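Side-chain contact in collagen adhesin (PDB 2OKM), which probably binds collagen as a cell-wall-attached surface adhesin of Enterococcus faecalis, the chain being its N2 collagen-binding subdomain: residues W22-N27 against F88-Y93. Sequence-based numbering, arbitrary orientation.
Sequences WFLNVN and FNLRFY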
loop_
_atom_site.group_PDB
_atom_site.type_symbol
_atom_site.label_atom_id
_atom_site.label_comp_id
_atom_site.label_asym_id
_atom_site.label_seq_id
_atom_site.Cartn_x
_atom_site.Cartn_y
_atom_site.Cartn_z
ATOM N N TRP A 22 8.329 -2.656 -1.294
ATOM C CA TRP A 22 7.128 -2.851 -0.493
ATOM C C TRP A 22 5.891 -2.984 -1.369
ATOM O O TRP A 22 5.851 -2.472 -2.491
ATOM C CB TRP A 22 6.940 -1.684 0.489
ATOM C CG TRP A 22 7.922 -1.671 1.633
ATOM C CD1 TRP A 22 8.982 -0.822 1.800
ATOM C CD2 TRP A 22 7.938 -2.557 2.761
ATOM N NE1 TRP A 22 9.653 -1.124 2.962
ATOM C CE2 TRP A 22 9.031 -2.184 3.574
ATOM C CE3 TRP A 22 7.127 -3.628 3.169
ATOM C CZ2 TRP A 22 9.347 -2.849 4.767
ATOM C CZ3 TRP A 22 7.438 -4.292 4.359
ATOM C CH2 TRP A 22 8.538 -3.894 5.145
ATOM N N PHE A 23 4.891 -3.691 -0.852
ATOM C CA PHE A 23 3.650 -3.902 -1.585
ATOM C C PHE A 23 2.432 -3.744 -0.685
ATOM O O PHE A 23 2.350 -4.369 0.377
ATOM C CB PHE A 23 3.604 -5.319 -2.176
ATOM C CG PHE A 23 4.784 -5.671 -3.045
ATOM C CD1 PHE A 23 6.013 -5.995 -2.481
ATOM C CD2 PHE A 23 4.654 -5.707 -4.430
ATOM C CE1 PHE A 23 7.099 -6.350 -3.285
ATOM C CE2 PHE A 23 5.734 -6.062 -5.245
ATOM C CZ PHE A 23 6.956 -6.385 -4.668
ATOM N N LEU A 24 1.492 -2.906 -1.110
ATOM C CA LEU A 24 0.248 -2.719 -0.376
ATOM C C LEU A 24 -0.784 -3.401 -1.268
ATOM O O LEU A 24 -1.063 -2.940 -2.370
ATOM C CB LEU A 24 -0.073 -1.230 -0.219
ATOM C CG LEU A 24 1.040 -0.380 0.405
ATOM C CD1 LEU A 24 0.547 1.050 0.513
ATOM C CD2 LEU A 24 1.433 -0.913 1.782
ATOM N N ASN A 25 -1.333 -4.513 -0.790
ATOM C CA ASN A 25 -2.299 -5.293 -1.561
ATOM C C ASN A 25 -3.712 -5.009 -1.102
ATOM O O ASN A 25 -4.158 -5.499 -0.067
ATOM C CB ASN A 25 -1.957 -6.766 -1.411
ATOM C CG ASN A 25 -0.584 -7.082 -1.958
ATOM O OD1 ASN A 25 -0.396 -7.169 -3.170
ATOM N ND2 ASN A 25 0.390 -7.227 -1.068
ATOM N N VAL A 26 -4.416 -4.220 -1.903
ATOM C CA VAL A 26 -5.759 -3.787 -1.566
ATOM C C VAL A 26 -6.911 -4.409 -2.347
ATOM O O VAL A 26 -6.980 -4.297 -3.572
ATOM C CB VAL A 26 -5.849 -2.249 -1.718
ATOM C CG1 VAL A 26 -7.185 -1.741 -1.191
ATOM C CG2 VAL A 26 -4.677 -1.590 -0.998
ATOM N N ASN A 27 -7.815 -5.057 -1.617
ATOM C CA ASN A 27 -9.014 -5.655 -2.193
ATOM C C ASN A 27 -8.736 -6.556 -3.401
ATOM O O ASN A 27 -9.378 -6.424 -4.441
ATOM C CB ASN A 27 -9.970 -4.513 -2.572
ATOM C CG ASN A 27 -11.375 -4.989 -2.866
ATOM O OD1 ASN A 27 -11.817 -6.022 -2.362
ATOM N ND2 ASN A 27 -12.097 -4.216 -3.670
ATOM N N PHE A 88 3.193 8.053 5.570
ATOM C CA PHE A 88 2.245 8.564 4.591
ATOM C C PHE A 88 0.853 8.023 4.838
ATOM O O PHE A 88 0.685 6.952 5.415
ATOM C CB PHE A 88 2.695 8.212 3.162
ATOM C CG PHE A 88 2.712 6.732 2.862
ATOM C CD1 PHE A 88 1.569 6.087 2.392
ATOM C CD2 PHE A 88 3.876 5.987 3.036
ATOM C CE1 PHE A 88 1.586 4.719 2.105
ATOM C CE2 PHE A 88 3.904 4.618 2.752
ATOM C CZ PHE A 88 2.755 3.985 2.282
ATOM N N ASN A 89 -0.147 8.797 4.438
ATOM C CA ASN A 89 -1.528 8.366 4.559
ATOM C C ASN A 89 -2.006 8.232 3.122
ATOM O O ASN A 89 -1.837 9.148 2.316
ATOM C CB ASN A 89 -2.378 9.398 5.304
ATOM C CG ASN A 89 -1.957 9.565 6.748
ATOM O OD1 ASN A 89 -1.521 8.611 7.392
ATOM N ND2 ASN A 89 -2.103 10.777 7.273
ATOM N N LEU A 90 -2.585 7.084 2.797
ATOM C CA LEU A 90 -3.070 6.844 1.447
ATOM C C LEU A 90 -4.549 6.490 1.473
ATOM O O LEU A 90 -4.967 5.574 2.182
ATOM C CB LEU A 90 -2.264 5.711 0.803
ATOM C CG LEU A 90 -2.647 5.259 -0.611
ATOM C CD1 LEU A 90 -2.570 6.427 -1.578
ATOM C CD2 LEU A 90 -1.705 4.141 -1.047
ATOM N N ARG A 91 -5.338 7.228 0.699
ATOM C CA ARG A 91 -6.775 7.000 0.629
ATOM C C ARG A 91 -7.221 6.629 -0.780
ATOM O O ARG A 91 -6.732 7.187 -1.760
ATOM C CB ARG A 91 -7.510 8.262 1.075
ATOM C CG ARG A 91 -9.005 8.218 0.866
ATOM C CD ARG A 91 -9.644 9.486 1.407
ATOM N NE ARG A 91 -9.344 9.744 2.816
ATOM C CZ ARG A 91 -10.200 9.543 3.812
ATOM N NH1 ARG A 91 -11.405 9.075 3.547
ATOM N NH2 ARG A 91 -9.874 9.845 5.067
ATOM N N PHE A 92 -8.135 5.666 -0.862
ATOM C CA PHE A 92 -8.710 5.218 -2.129
ATOM C C PHE A 92 -10.177 5.615 -2.044
ATOM O O PHE A 92 -10.885 5.189 -1.124
ATOM C CB PHE A 92 -8.621 3.695 -2.268
ATOM C CG PHE A 92 -7.220 3.161 -2.261
ATOM C CD1 PHE A 92 -6.552 2.907 -3.453
ATOM C CD2 PHE A 92 -6.567 2.917 -1.058
ATOM C CE1 PHE A 92 -5.252 2.415 -3.450
ATOM C CE2 PHE A 92 -5.265 2.424 -1.042
ATOM C CZ PHE A 92 -4.607 2.173 -2.238
ATOM N N TYR A 93 -10.635 6.435 -2.984
ATOM C CA TYR A 93 -12.027 6.869 -2.965
ATOM C C TYR A 93 -12.980 5.716 -3.273
ATOM O O TYR A 93 -12.698 4.857 -4.105
ATOM C CB TYR A 93 -12.245 8.018 -3.952
ATOM C CG TYR A 93 -11.378 9.234 -3.685
ATOM C CD1 TYR A 93 -11.126 9.665 -2.382
ATOM C CD2 TYR A 93 -10.829 9.967 -4.738
ATOM C CE1 TYR A 93 -10.348 10.799 -2.134
ATOM C CE2 TYR A 93 -10.050 11.103 -4.498
ATOM C CZ TYR A 93 -9.816 11.510 -3.197
ATOM O OH TYR A 93 -9.041 12.623 -2.953
#
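L24 meets the strand across the core with a single methyl: CD1 lies 4.1 Å from CZ of F88, at the edge of that ring and near its plane, and the same CD1 is 4.1 Å from CD2 of L90. One branch end thus fills the angle between an aromatic rim and an aliphatic tip. The extended second torsion of L24 (chi2 -179°) carries CD1 away from its own backbone and toward the facing strand. Two residues on, V26 makes the other half of the contact through CG2, 4.0 Å from CZ of F92 and close to CE2 as well, at an oblique approach to the ring. No hydrogen bond crosses, and all five side chains are buried.

The two strands belong to different antiparallel sheets, and the contact is a worked case of how a beta sandwich closes: the axes of the two short segments come within 11.3 Å, running in broadly the same direction at 28°, and the side-chain contacts between them are all apolar. The contact lies in the hydrophobic core of the N2 subdomain, a beta sandwich probably of the variant immunoglobulin-like (DEv-IgG) fold of collagen-binding adhesins, near the centre of the chain.

Further out, aromatic neighbours pack around the rings. F88 meets F54 and Y106 edge-to-face, while the ring of F92 meets those of F72 and F102. Backbone hydrogen bonds pair L24 with V104 and V26 with F102, holding strand 19-26 beside strand 101-110 in its own sheet.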